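Diaminopimelate decarboxylase (Methanocaldococcus jannaschii, PDB 1TUF) catalyses the pyridoxal-phosphate-dependent decarboxylation of meso-diaminopimelate to L-lysine, the last step of lysine biosynthesis by the diaminopimelate route, and works as a homodimer. Local coordinates at residues A[337-342]-A[379-384]; A[35-40]-A[405-410]; A[118-123]-A[140-145]; A[241-246]-A[284-289]; A[304-309]-A[316-321]. One frame throughout, in Å; residues are numbered along the deposited sequence.

Contacts 3 and 4 belong to the barrel domain that binds pyridoxal phosphate. Contacts 1, 2 and 5 lie in the mixed beta sheet of the other domain. Contact 4 pairs parallel strands of the barrel wall, and contact 3 packs two helices outside it without a hydrogen bond. Contacts 1 and 5 are antiparallel pairs and touch each other, since Leu379 N lies 3.1 Å from Gly304 O and Leu379 packs on Val318 and Ile320. Contact 2 joins two distant parts of the chain in the same sheet. Contacts 1 to 4 are buried. No other chain touches 1 or 4, whereas 2, 3 and 5 also meet the second subunit. Contact 5 is only partly buried.

Contact 1: residues A[337-342]-A[379-384]; sequences HHIINC and LAIFDV
The rings of His338 and Phe382 form an edge-to-face (T-shaped) pair. Their centroids are 4.9 Å apart and their planes stand at 73°. The histidine points its ND1 edge over the centre of one phenylalanine face. The model gives this buried ND1 no hydrogen-bond partner. Ile340 reaches the same phenyl ring at its edge, with Ile340 CD1 3.7 Å from Phe382 CE1. Its CG1 sits between the backbone N and the carbonyl carbon (chi1 65°), which brings the end of the chain back toward the ring. His337 uses its ring edge in another way. His337 ND1 donates to Phe382 O at 2.8 Å, almost straight, and the oxygen lies in the ring plane. The segments pair as antiparallel strands of the mixed sheet in the domain beyond the barrel. Ile340 and Ala380 are a hydrogen-bonded pair, and Phe382 N adds a bond to His338 O. On the face that carries Ile339 and Ile381, the CG1 atoms of these two residues meet. Ile381 CD1 also packs 3.4 Å from His337 CB. The His337 side chain touches Arg329, inferred to bind substrate, and lies about 6 Å from the bound azelaic acid. A water accepts from His338 N and donates to Asp383 OD2 at 2.6 Å from that oxygen. Asp383 OD2 also forms a salt bridge with Lys257.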
# COMPACT_ATOMS: atom_id res chain seq x y z
N HIS A 337 6.15 4.30 15.45
CA HIS A 337 7.29 3.40 15.33
C HIS A 337 8.45 4.08 16.00
O HIS A 337 8.74 5.24 15.72
CB HIS A 337 7.63 3.15 13.86
CG HIS A 337 6.83 2.05 13.24
ND1 HIS A 337 7.22 0.73 13.28
CD2 HIS A 337 5.66 2.07 12.55
CE1 HIS A 337 6.34 -0.01 12.65
NE2 HIS A 337 5.38 0.78 12.19
N HIS A 338 9.13 3.38 16.90
CA HIS A 338 10.26 3.98 17.58
C HIS A 338 11.37 4.22 16.55
O HIS A 338 11.62 3.37 15.69
CB HIS A 338 10.76 3.08 18.71
CG HIS A 338 11.77 3.74 19.59
ND1 HIS A 338 12.88 3.08 20.08
CD2 HIS A 338 11.87 5.02 20.03
CE1 HIS A 338 13.62 3.93 20.78
NE2 HIS A 338 13.03 5.11 20.77
N ILE A 339 12.03 5.37 16.64
CA ILE A 339 13.09 5.70 15.70
C ILE A 339 14.32 6.25 16.42
O ILE A 339 14.20 7.10 17.30
CB ILE A 339 12.61 6.77 14.69
CG1 ILE A 339 11.39 6.25 13.92
CG2 ILE A 339 13.75 7.14 13.74
CD1 ILE A 339 10.83 7.24 12.90
N ILE A 340 15.51 5.78 16.04
CA ILE A 340 16.74 6.26 16.66
C ILE A 340 17.89 6.37 15.66
O ILE A 340 17.79 5.91 14.52
CB ILE A 340 17.23 5.33 17.78
CG1 ILE A 340 17.63 3.99 17.16
CG2 ILE A 340 16.18 5.17 18.86
CD1 ILE A 340 18.32 3.06 18.12
N ASN A 341 18.97 6.99 16.11
CA ASN A 341 20.16 7.16 15.30
C ASN A 341 21.10 6.03 15.72
O ASN A 341 21.39 5.87 16.91
CB ASN A 341 20.80 8.51 15.61
CG ASN A 341 21.96 8.85 14.68
OD1 ASN A 341 22.59 7.96 14.10
ND2 ASN A 341 22.25 10.14 14.56
N CYS A 342 21.57 5.25 14.76
CA CYS A 342 22.46 4.13 15.06
C CYS A 342 23.77 4.58 15.71
O CYS A 342 24.60 3.75 16.10
CB CYS A 342 22.76 3.34 13.79
SG CYS A 342 21.31 2.49 13.16
N LEU A 379 19.63 5.91 10.37
CA LEU A 379 18.59 5.87 11.37
C LEU A 379 18.00 4.46 11.36
O LEU A 379 18.15 3.73 10.38
CB LEU A 379 17.50 6.91 11.06
CG LEU A 379 17.96 8.37 10.95
CD1 LEU A 379 16.76 9.27 10.72
CD2 LEU A 379 18.68 8.78 12.22
N ALA A 380 17.35 4.07 12.45
CA ALA A 380 16.75 2.74 12.52
C ALA A 380 15.33 2.83 13.02
O ALA A 380 15.06 3.49 14.02
CB ALA A 380 17.56 1.86 13.44
N ILE A 381 14.41 2.19 12.32
CA ILE A 381 13.03 2.21 12.76
C ILE A 381 12.67 0.83 13.30
O ILE A 381 12.91 -0.19 12.64
CB ILE A 381 12.08 2.65 11.62
CG1 ILE A 381 10.64 2.57 12.08
CG2 ILE A 381 12.29 1.78 10.42
CD1 ILE A 381 9.67 3.24 11.12
N PHE A 382 12.11 0.80 14.50
CA PHE A 382 11.76 -0.44 15.19
C PHE A 382 10.43 -1.09 14.81
O PHE A 382 9.51 -0.46 14.27
CB PHE A 382 11.74 -0.20 16.71
CG PHE A 382 13.10 0.01 17.34
CD1 PHE A 382 14.10 0.72 16.68
CD2 PHE A 382 13.37 -0.46 18.63
CE1 PHE A 382 15.33 0.97 17.29
CE2 PHE A 382 14.60 -0.22 19.25
CZ PHE A 382 15.58 0.49 18.58
N ASP A 383 10.36 -2.38 15.10
CA ASP A 383 9.15 -3.15 14.91
C ASP A 383 8.54 -3.11 13.52
O ASP A 383 7.36 -2.79 13.35
CB ASP A 383 8.16 -2.69 15.97
CG ASP A 383 8.82 -2.56 17.35
OD1 ASP A 383 9.14 -3.62 17.94
OD2 ASP A 383 9.03 -1.42 17.83
N VAL A 384 9.33 -3.47 12.52
CA VAL A 384 8.82 -3.46 11.16
C VAL A 384 8.73 -4.88 10.61
O VAL A 384 8.45 -5.08 9.43
CB VAL A 384 9.71 -2.56 10.26
CG1 VAL A 384 9.65 -1.11 10.77
CG2 VAL A 384 11.16 -3.04 10.26
O HOH W 1 7.96 0.96 17.71

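Contact 2: residues A[35-40]-A[405-410]; sequences MSEEQI and LTSKKG
Strands 32-36 and 402-407 run parallel here, with Thr406 N bonded to Met35 O at 2.8 Å and Glu37 N to Thr406 O at 3.0 Å. The second bond is made by the first residue of helix 37-51, so the pairing continues past the strand end. Glu37 carries most of the side-chain contact. Its CG is anti to the backbone N (chi1 180°) and the chain stays extended, which lays the carboxylate beside Ser407 and Leu405. Glu37 OE1 comes to 3.3 Å from Leu405 CD2, and Glu37 OE2 touches Ser407 CB. Across the same strands, Leu405 CD1 packs against Met35 CB at 4.0 Å. Ser36 is the N-cap of the helix, and its OG accepts from Gln39 N at 3.2 Å. Ser36 OG and Thr406 OG1 also both bond to Asp17 OD2, which ties the two strands through a third residue. Ser407 opens a type I beta turn that ends at Gly410. Gly410 N closes the turn on Ser407 O, and Gly410 O accepts in return from both Ser407 N and Ser407 OG. The Glu37 carboxylate meets mainly carbon across this contact. Its polar partner is His432 of the second subunit, bonded through OE1, and Leu433 of that subunit packs on Glu37 and Leu405. The strand-to-helix junction therefore presents a buried acidic group to the dimer interface.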
# COMPACT_ATOMS: atom_id res chain seq x y z
N MET A 35 16.07 -8.58 9.90
CA MET A 35 15.24 -9.47 10.71
C MET A 35 16.13 -10.27 11.66
O MET A 35 17.16 -10.80 11.24
CB MET A 35 14.47 -10.43 9.82
CG MET A 35 13.46 -9.78 8.90
SD MET A 35 12.10 -8.98 9.76
CE MET A 35 11.01 -10.39 10.12
N SER A 36 15.73 -10.34 12.93
CA SER A 36 16.47 -11.07 13.97
C SER A 36 15.96 -12.49 14.16
O SER A 36 14.86 -12.70 14.67
CB SER A 36 16.36 -10.33 15.30
OG SER A 36 17.01 -11.04 16.34
N GLU A 37 16.75 -13.47 13.77
CA GLU A 37 16.34 -14.86 13.91
C GLU A 37 16.01 -15.17 15.37
O GLU A 37 14.95 -15.74 15.67
CB GLU A 37 17.46 -15.76 13.39
CG GLU A 37 17.16 -17.24 13.49
CD GLU A 37 18.15 -18.07 12.71
OE1 GLU A 37 18.11 -18.05 11.47
OE2 GLU A 37 19.00 -18.74 13.35
N GLU A 38 16.90 -14.79 16.28
CA GLU A 38 16.70 -15.02 17.71
C GLU A 38 15.42 -14.39 18.24
O GLU A 38 14.66 -15.04 18.97
CB GLU A 38 17.90 -14.50 18.52
CG GLU A 38 19.06 -15.48 18.57
CD GLU A 38 18.66 -16.79 19.24
OE1 GLU A 38 19.28 -17.83 18.94
OE2 GLU A 38 17.71 -16.77 20.06
N GLN A 39 15.17 -13.13 17.89
CA GLN A 39 13.95 -12.50 18.37
C GLN A 39 12.73 -13.32 17.98
O GLN A 39 11.79 -13.44 18.76
CB GLN A 39 13.80 -11.08 17.83
CG GLN A 39 12.56 -10.37 18.36
CD GLN A 39 12.60 -10.19 19.88
OE1 GLN A 39 13.45 -9.48 20.42
NE2 GLN A 39 11.67 -10.85 20.58
N ILE A 40 12.75 -13.91 16.79
CA ILE A 40 11.63 -14.72 16.36
C ILE A 40 11.51 -15.97 17.23
O ILE A 40 10.40 -16.41 17.55
CB ILE A 40 11.77 -15.13 14.89
CG1 ILE A 40 11.79 -13.87 14.01
CG2 ILE A 40 10.60 -16.05 14.49
CD1 ILE A 40 12.07 -14.12 12.54
N LEU A 405 18.96 -11.46 7.40
CA LEU A 405 18.59 -12.18 8.62
C LEU A 405 19.83 -12.30 9.48
O LEU A 405 20.85 -12.84 9.04
CB LEU A 405 18.09 -13.59 8.29
CG LEU A 405 17.69 -14.46 9.50
CD1 LEU A 405 16.42 -13.89 10.11
CD2 LEU A 405 17.46 -15.90 9.07
N THR A 406 19.77 -11.78 10.70
CA THR A 406 20.90 -11.87 11.62
C THR A 406 20.67 -13.07 12.55
O THR A 406 19.67 -13.12 13.26
CB THR A 406 21.07 -10.56 12.48
OG1 THR A 406 19.84 -10.24 13.14
CG2 THR A 406 21.49 -9.39 11.60
N SER A 407 21.57 -14.05 12.51
CA SER A 407 21.48 -15.23 13.37
C SER A 407 22.87 -15.54 13.93
O SER A 407 23.85 -14.90 13.55
CB SER A 407 20.98 -16.45 12.59
OG SER A 407 21.92 -16.86 11.61
N LYS A 408 22.95 -16.52 14.83
CA LYS A 408 24.24 -16.88 15.41
C LYS A 408 25.10 -17.44 14.28
O LYS A 408 26.34 -17.43 14.36
CB LYS A 408 24.07 -17.93 16.51
CG LYS A 408 23.09 -17.55 17.63
CD LYS A 408 23.46 -16.25 18.36
CE LYS A 408 24.65 -16.39 19.33
NZ LYS A 408 25.99 -16.65 18.69
N LYS A 409 24.45 -17.91 13.22
CA LYS A 409 25.16 -18.47 12.08
C LYS A 409 25.84 -17.36 11.28
O LYS A 409 26.81 -17.59 10.55
CB LYS A 409 24.20 -19.24 11.18
CG LYS A 409 24.43 -20.76 11.12
CD LYS A 409 23.90 -21.48 12.35
CE LYS A 409 23.83 -23.01 12.13
NZ LYS A 409 25.15 -23.69 11.97
N GLY A 410 25.31 -16.15 11.41
CA GLY A 410 25.86 -15.01 10.69
C GLY A 410 24.74 -14.19 10.08
O GLY A 410 23.57 -14.40 10.40

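Contact 3: residues A[118-123]-A[140-145]; sequences EEIIMG and ILINET
Ile120 is the centre of this contact and meets three side chains of the other helix. Its CD1 approaches Leu141 CD1 to 3.4 Å and Ile142 CG1 to 3.8 Å. The Ile120 and Ile142 side chains cross at about a right angle. The other branch, Ile120 CG2, rests on Thr145 CG2 at 3.6 Å. Ile121 CG1 meets the same threonine methyl from the next position along its helix. The first torsion of Ile120 (chi1 -75°) sets CG1 anti to the carbonyl carbon and CG2 anti to the backbone N, so CD1 reaches Leu141 and Ile142 while CG2 faces Thr145. Thr145 turns its methyl toward the isoleucines, while its hydroxyl bonds back within its own helix. Thr145 OG1 donates to Leu141 O at 2.8 Å, from above the carbonyl plane. The backbone Thr145 N reaches that oxygen from the opposite face. Lys117 NZ also bonds to Thr145 OG1. No hydrogen bond crosses between the segments, and their axes approach to 9.9 Å at -56°. Leu141 also packs on His308 of the second subunit. Helices 117-125 and 136-149 flank strand 130-133 in the chain, and Ile142 leans on Phe131 and Val133 of this barrel strand.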
# COMPACT_ATOMS: atom_id res chain seq x y z
N GLU A 118 -9.90 -22.60 -7.32
CA GLU A 118 -8.47 -22.84 -7.47
C GLU A 118 -7.79 -23.00 -6.10
O GLU A 118 -7.02 -23.93 -5.88
CB GLU A 118 -7.84 -21.67 -8.25
CG GLU A 118 -6.31 -21.65 -8.33
CD GLU A 118 -5.75 -22.31 -9.58
OE1 GLU A 118 -4.52 -22.55 -9.63
OE2 GLU A 118 -6.55 -22.58 -10.52
N GLU A 119 -8.08 -22.08 -5.18
CA GLU A 119 -7.50 -22.15 -3.84
C GLU A 119 -8.04 -23.36 -3.06
O GLU A 119 -7.32 -24.00 -2.30
CB GLU A 119 -7.77 -20.84 -3.09
CG GLU A 119 -7.25 -19.59 -3.80
CD GLU A 119 -7.48 -18.30 -3.02
OE1 GLU A 119 -8.65 -17.93 -2.79
OE2 GLU A 119 -6.47 -17.64 -2.65
N ILE A 120 -9.31 -23.68 -3.25
CA ILE A 120 -9.91 -24.81 -2.56
C ILE A 120 -9.23 -26.11 -2.97
O ILE A 120 -8.83 -26.91 -2.11
CB ILE A 120 -11.42 -24.86 -2.83
CG1 ILE A 120 -12.10 -23.75 -2.01
CG2 ILE A 120 -11.98 -26.24 -2.51
CD1 ILE A 120 -13.51 -23.47 -2.40
N ILE A 121 -9.08 -26.32 -4.27
CA ILE A 121 -8.43 -27.51 -4.79
C ILE A 121 -7.06 -27.66 -4.13
O ILE A 121 -6.70 -28.74 -3.66
CB ILE A 121 -8.24 -27.42 -6.33
CG1 ILE A 121 -9.61 -27.39 -7.00
CG2 ILE A 121 -7.45 -28.61 -6.85
CD1 ILE A 121 -9.54 -27.21 -8.49
N MET A 122 -6.31 -26.57 -4.08
CA MET A 122 -4.98 -26.56 -3.48
C MET A 122 -5.04 -27.01 -2.02
O MET A 122 -4.21 -27.80 -1.57
CB MET A 122 -4.40 -25.14 -3.57
CG MET A 122 -2.88 -25.07 -3.58
SD MET A 122 -2.31 -23.38 -3.92
CE MET A 122 -3.37 -22.93 -5.30
N GLY A 123 -6.03 -26.50 -1.29
CA GLY A 123 -6.20 -26.86 0.11
C GLY A 123 -6.57 -28.31 0.29
O GLY A 123 -6.06 -28.98 1.19
N ILE A 140 -20.58 -24.85 0.30
CA ILE A 140 -21.15 -25.51 -0.86
C ILE A 140 -20.11 -25.72 -1.95
O ILE A 140 -20.16 -26.70 -2.70
CB ILE A 140 -22.30 -24.69 -1.46
CG1 ILE A 140 -23.47 -24.64 -0.47
CG2 ILE A 140 -22.69 -25.26 -2.80
CD1 ILE A 140 -24.64 -23.82 -0.96
N LEU A 141 -19.17 -24.78 -2.05
CA LEU A 141 -18.11 -24.84 -3.06
C LEU A 141 -17.08 -25.88 -2.66
O LEU A 141 -16.68 -26.72 -3.47
CB LEU A 141 -17.41 -23.49 -3.21
CG LEU A 141 -16.88 -23.14 -4.61
CD1 LEU A 141 -15.86 -22.03 -4.47
CD2 LEU A 141 -16.26 -24.34 -5.27
N ILE A 142 -16.65 -25.82 -1.40
CA ILE A 142 -15.67 -26.77 -0.88
C ILE A 142 -16.19 -28.20 -1.02
O ILE A 142 -15.51 -29.07 -1.56
CB ILE A 142 -15.36 -26.50 0.60
CG1 ILE A 142 -14.76 -25.10 0.74
CG2 ILE A 142 -14.42 -27.56 1.14
CD1 ILE A 142 -14.49 -24.70 2.17
N ASN A 143 -17.42 -28.42 -0.55
CA ASN A 143 -18.02 -29.74 -0.62
C ASN A 143 -18.12 -30.23 -2.07
O ASN A 143 -17.72 -31.35 -2.38
CB ASN A 143 -19.41 -29.72 0.03
CG ASN A 143 -20.07 -31.08 0.05
OD1 ASN A 143 -21.01 -31.35 -0.72
ND2 ASN A 143 -19.58 -31.96 0.92
N GLU A 144 -18.65 -29.38 -2.95
CA GLU A 144 -18.77 -29.74 -4.36
C GLU A 144 -17.40 -29.99 -4.99
O GLU A 144 -17.25 -30.86 -5.85
CB GLU A 144 -19.48 -28.62 -5.14
CG GLU A 144 -20.96 -28.86 -5.42
CD GLU A 144 -21.21 -30.06 -6.33
OE1 GLU A 144 -20.48 -30.19 -7.34
OE2 GLU A 144 -22.13 -30.85 -6.05
N THR A 145 -16.39 -29.23 -4.55
CA THR A 145 -15.05 -29.39 -5.11
C THR A 145 -14.38 -30.67 -4.60
O THR A 145 -13.69 -31.36 -5.35
CB THR A 145 -14.16 -28.15 -4.81
OG1 THR A 145 -14.73 -27.00 -5.44
CG2 THR A 145 -12.74 -28.36 -5.34

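Contact 4: residues A[241-246]-A[284-289]; sequences EIEDVN and MPNLIL
Val245 N donates to Asn286 O at 2.8 Å, nearly along the C=O axis. Two more backbone bonds extend the parallel pairing, Asn286 N to Glu243 O and Ile288 N to Val245 O. The second of these comes from above the carbonyl plane. Asp244 and Asn286 lie side by side and point the same way. Asn286 ND2 donates to Asp244 OD1 at 3.2 Å. The bond is bent, with an angle of 137° at the hydrogen, and the carboxylate and amide planes are 45° apart. Asp244 CG is anti to the carbonyl carbon (chi1 -47°), which swings OD1 toward the asparagine. The other oxygen, Asp244 OD2, forms a salt bridge with Arg129, while Asn286 OD1 accepts from Glu61 N. On the same face Asn246 ND2 sits 3.4 Å from Ile288 CG2, and Asn246 OD1 is bonded to Gly248 N. On the other face Val245 CG2 packs on Pro285 CG at 3.4 Å. Strand 244-246, helix 264-276 and strand 286-289 form a beta-alpha-beta unit of the TIM-type barrel, and Leu287 packs on that helix. The next residue after 286-289 is Glu290, which binds pyridoxal phosphate, and the Asn246 side chain lies about 3 Å from it. Asp244 and Asn286 thus have partners both across the pair and outside it. The Arg129 salt bridge and the Asn286 amide donor probably stabilise a charged Asp244.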
# COMPACT_ATOMS: atom_id res chain seq x y z
N GLU A 241 -20.02 -32.22 18.23
CA GLU A 241 -18.75 -32.10 18.94
C GLU A 241 -17.76 -31.25 18.15
O GLU A 241 -17.73 -31.31 16.93
CB GLU A 241 -18.18 -33.49 19.17
CG GLU A 241 -19.08 -34.40 19.99
CD GLU A 241 -18.62 -35.85 19.97
OE1 GLU A 241 -18.98 -36.57 19.01
OE2 GLU A 241 -17.89 -36.26 20.90
N ILE A 242 -16.95 -30.47 18.86
CA ILE A 242 -15.95 -29.62 18.22
C ILE A 242 -14.55 -30.12 18.55
O ILE A 242 -14.16 -30.18 19.72
CB ILE A 242 -16.06 -28.15 18.70
CG1 ILE A 242 -17.36 -27.53 18.22
CG2 ILE A 242 -14.87 -27.34 18.19
CD1 ILE A 242 -17.50 -27.53 16.71
N GLU A 243 -13.78 -30.47 17.53
CA GLU A 243 -12.42 -30.97 17.72
C GLU A 243 -11.41 -29.86 17.98
O GLU A 243 -10.53 -29.99 18.84
CB GLU A 243 -12.00 -31.79 16.50
CG GLU A 243 -10.80 -32.70 16.72
CD GLU A 243 -10.59 -33.65 15.54
OE1 GLU A 243 -11.59 -34.23 15.06
OE2 GLU A 243 -9.43 -33.82 15.11
N ASP A 244 -11.53 -28.76 17.25
CA ASP A 244 -10.61 -27.64 17.40
C ASP A 244 -11.31 -26.30 17.70
O ASP A 244 -12.44 -26.07 17.27
CB ASP A 244 -9.76 -27.45 16.13
CG ASP A 244 -9.15 -28.76 15.60
OD1 ASP A 244 -8.54 -29.52 16.38
OD2 ASP A 244 -9.27 -29.02 14.38
N VAL A 245 -10.63 -25.44 18.45
CA VAL A 245 -11.16 -24.12 18.76
C VAL A 245 -10.08 -23.10 18.43
O VAL A 245 -9.09 -22.97 19.15
CB VAL A 245 -11.59 -24.01 20.25
CG1 VAL A 245 -11.76 -22.57 20.65
CG2 VAL A 245 -12.91 -24.76 20.45
N ASN A 246 -10.26 -22.39 17.31
CA ASN A 246 -9.30 -21.39 16.84
C ASN A 246 -9.77 -19.99 17.25
O ASN A 246 -10.82 -19.53 16.81
CB ASN A 246 -9.16 -21.47 15.31
CG ASN A 246 -7.97 -20.68 14.78
OD1 ASN A 246 -7.71 -19.57 15.22
ND2 ASN A 246 -7.27 -21.25 13.82
N MET A 284 -12.77 -30.84 26.22
CA MET A 284 -11.77 -29.82 25.92
C MET A 284 -11.06 -30.13 24.61
O MET A 284 -10.28 -31.07 24.51
CB MET A 284 -10.75 -29.74 27.05
CG MET A 284 -11.32 -29.19 28.33
SD MET A 284 -11.92 -27.50 28.12
CE MET A 284 -13.62 -27.80 27.69
N PRO A 285 -11.32 -29.31 23.57
CA PRO A 285 -10.72 -29.47 22.24
C PRO A 285 -9.33 -28.90 22.09
O PRO A 285 -8.80 -28.26 23.01
CB PRO A 285 -11.70 -28.73 21.36
CG PRO A 285 -11.95 -27.51 22.21
CD PRO A 285 -12.19 -28.12 23.60
N ASN A 286 -8.73 -29.14 20.92
CA ASN A 286 -7.42 -28.60 20.62
C ASN A 286 -7.60 -27.09 20.56
O ASN A 286 -8.65 -26.61 20.13
CB ASN A 286 -6.92 -29.10 19.26
CG ASN A 286 -6.44 -30.54 19.30
OD1 ASN A 286 -5.42 -30.85 19.93
ND2 ASN A 286 -7.17 -31.42 18.62
N LEU A 287 -6.59 -26.35 20.99
CA LEU A 287 -6.64 -24.90 20.99
C LEU A 287 -5.69 -24.35 19.92
O LEU A 287 -4.52 -24.75 19.86
CB LEU A 287 -6.24 -24.37 22.36
CG LEU A 287 -6.20 -22.85 22.54
CD1 LEU A 287 -7.57 -22.24 22.22
CD2 LEU A 287 -5.81 -22.53 23.98
N ILE A 288 -6.18 -23.44 19.09
CA ILE A 288 -5.36 -22.84 18.04
C ILE A 288 -5.45 -21.31 18.04
O ILE A 288 -6.53 -20.73 18.19
CB ILE A 288 -5.78 -23.33 16.64
CG1 ILE A 288 -5.81 -24.85 16.60
CG2 ILE A 288 -4.78 -22.81 15.59
CD1 ILE A 288 -6.23 -25.40 15.26
N LEU A 289 -4.29 -20.67 17.89
CA LEU A 289 -4.19 -19.21 17.82
C LEU A 289 -3.47 -18.87 16.52
O LEU A 289 -2.61 -19.63 16.06
CB LEU A 289 -3.40 -18.67 19.02
CG LEU A 289 -4.07 -18.74 20.39
CD1 LEU A 289 -3.16 -18.10 21.43
CD2 LEU A 289 -5.41 -18.03 20.35

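Contact 5: residues A[304-309]-A[316-321]; sequences GKVHHI and KWVMID
Asp321 CG lies between its backbone N and carbonyl carbon (chi1 49°), which turns the carboxylate back toward the neighbouring strand. His307 CG is anti to its carbonyl carbon (chi1 -70°), which brings the ring to the same corner. His307 CE1 comes to 3.0 Å from Asp321 OD2, which lies in the ring plane at its edge. This approach is through a carbon. His307 ND1 makes a weak bond to Lys305 O. The ring and carboxylate planes are 67° apart. Lys305 N makes a weak bond to Asp321 OD1, and Asp321 N returns a sound one to Lys305 O. The strands form an antiparallel hairpin with a beta bulge between Val306 and His308. At the bulge His307 N bonds to Met319 O at 2.8 Å, then Met319 N to His308 O. Val306 CG2 packs on Val318 CG1. His308 ring nitrogens bond to Ser137 and Lys115 of the second subunit. Asp321 OD2 also bonds to Thr30. The carboxylate thus joins the hairpin's open end to a nearby loop and may polarise the adjacent imidazole.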
# COMPACT_ATOMS: atom_id res chain seq x y z
N GLY A 304 17.83 3.16 7.29
CA GLY A 304 17.79 4.12 6.19
C GLY A 304 18.80 5.23 6.37
O GLY A 304 18.82 5.90 7.40
N LYS A 305 19.64 5.45 5.36
CA LYS A 305 20.66 6.48 5.43
C LYS A 305 20.05 7.87 5.20
O LYS A 305 19.15 8.03 4.37
CB LYS A 305 21.75 6.21 4.39
CG LYS A 305 23.03 7.00 4.59
CD LYS A 305 23.98 6.77 3.42
CE LYS A 305 25.41 7.23 3.72
NZ LYS A 305 26.08 6.41 4.79
N VAL A 306 20.54 8.86 5.93
CA VAL A 306 20.05 10.22 5.79
C VAL A 306 20.87 10.90 4.70
O VAL A 306 22.09 10.97 4.78
CB VAL A 306 20.17 11.00 7.12
CG1 VAL A 306 21.55 10.82 7.69
CG2 VAL A 306 19.89 12.47 6.90
N HIS A 307 20.19 11.40 3.67
CA HIS A 307 20.89 12.05 2.57
C HIS A 307 20.80 13.57 2.63
O HIS A 307 21.60 14.27 2.00
CB HIS A 307 20.34 11.59 1.22
CG HIS A 307 20.66 10.16 0.89
ND1 HIS A 307 20.09 9.09 1.54
CD2 HIS A 307 21.48 9.64 -0.06
CE1 HIS A 307 20.53 7.97 1.01
NE2 HIS A 307 21.38 8.27 0.04
N HIS A 308 19.84 14.08 3.40
CA HIS A 308 19.65 15.51 3.49
C HIS A 308 19.09 15.94 4.83
O HIS A 308 18.37 15.19 5.49
CB HIS A 308 18.67 15.98 2.41
CG HIS A 308 19.22 15.90 1.02
ND1 HIS A 308 20.14 16.80 0.53
CD2 HIS A 308 18.97 15.03 0.02
CE1 HIS A 308 20.43 16.49 -0.72
NE2 HIS A 308 19.74 15.42 -1.06
N ILE A 309 19.41 17.17 5.20
CA ILE A 309 18.93 17.78 6.42
C ILE A 309 18.34 19.10 5.96
O ILE A 309 19.05 19.99 5.51
CB ILE A 309 20.09 18.06 7.39
CG1 ILE A 309 20.67 16.73 7.88
CG2 ILE A 309 19.59 18.90 8.55
CD1 ILE A 309 21.87 16.90 8.76
N LYS A 316 12.51 20.62 11.61
CA LYS A 316 13.83 20.26 11.10
C LYS A 316 13.67 18.88 10.48
O LYS A 316 13.52 17.89 11.19
CB LYS A 316 14.85 20.21 12.23
CG LYS A 316 16.27 20.00 11.73
CD LYS A 316 17.25 20.42 12.79
CE LYS A 316 18.60 20.76 12.18
NZ LYS A 316 19.52 21.37 13.20
N TRP A 317 13.72 18.81 9.16
CA TRP A 317 13.54 17.56 8.44
C TRP A 317 14.80 16.74 8.15
O TRP A 317 15.82 17.26 7.68
CB TRP A 317 12.80 17.80 7.13
CG TRP A 317 11.37 18.21 7.29
CD1 TRP A 317 10.87 19.48 7.27
CD2 TRP A 317 10.25 17.35 7.49
NE1 TRP A 317 9.51 19.47 7.44
CE2 TRP A 317 9.10 18.17 7.58
CE3 TRP A 317 10.10 15.96 7.60
CZ2 TRP A 317 7.81 17.64 7.78
CZ3 TRP A 317 8.82 15.43 7.80
CH2 TRP A 317 7.69 16.28 7.88
N VAL A 318 14.69 15.45 8.41
CA VAL A 318 15.76 14.50 8.17
C VAL A 318 15.26 13.61 7.05
O VAL A 318 14.27 12.89 7.22
CB VAL A 318 16.02 13.67 9.43
CG1 VAL A 318 16.94 12.50 9.12
CG2 VAL A 318 16.62 14.56 10.50
N MET A 319 15.93 13.66 5.91
CA MET A 319 15.52 12.87 4.75
C MET A 319 16.34 11.59 4.65
O MET A 319 17.57 11.61 4.71
CB MET A 319 15.68 13.71 3.47
CG MET A 319 15.18 15.16 3.59
SD MET A 319 13.45 15.37 4.11
CE MET A 319 13.05 16.93 3.34
N ILE A 320 15.66 10.46 4.50
CA ILE A 320 16.33 9.17 4.40
C ILE A 320 15.90 8.39 3.16
O ILE A 320 14.79 8.55 2.66
CB ILE A 320 16.03 8.29 5.65
CG1 ILE A 320 14.53 8.12 5.83
CG2 ILE A 320 16.61 8.94 6.90
CD1 ILE A 320 14.15 7.26 7.02
N ASP A 321 16.80 7.53 2.68
CA ASP A 321 16.54 6.72 1.50
C ASP A 321 15.47 5.65 1.72
O ASP A 321 15.26 4.80 0.86
CB ASP A 321 17.84 6.08 1.00
CG ASP A 321 18.61 5.40 2.12
OD1 ASP A 321 18.00 4.99 3.12
OD2 ASP A 321 19.84 5.26 1.98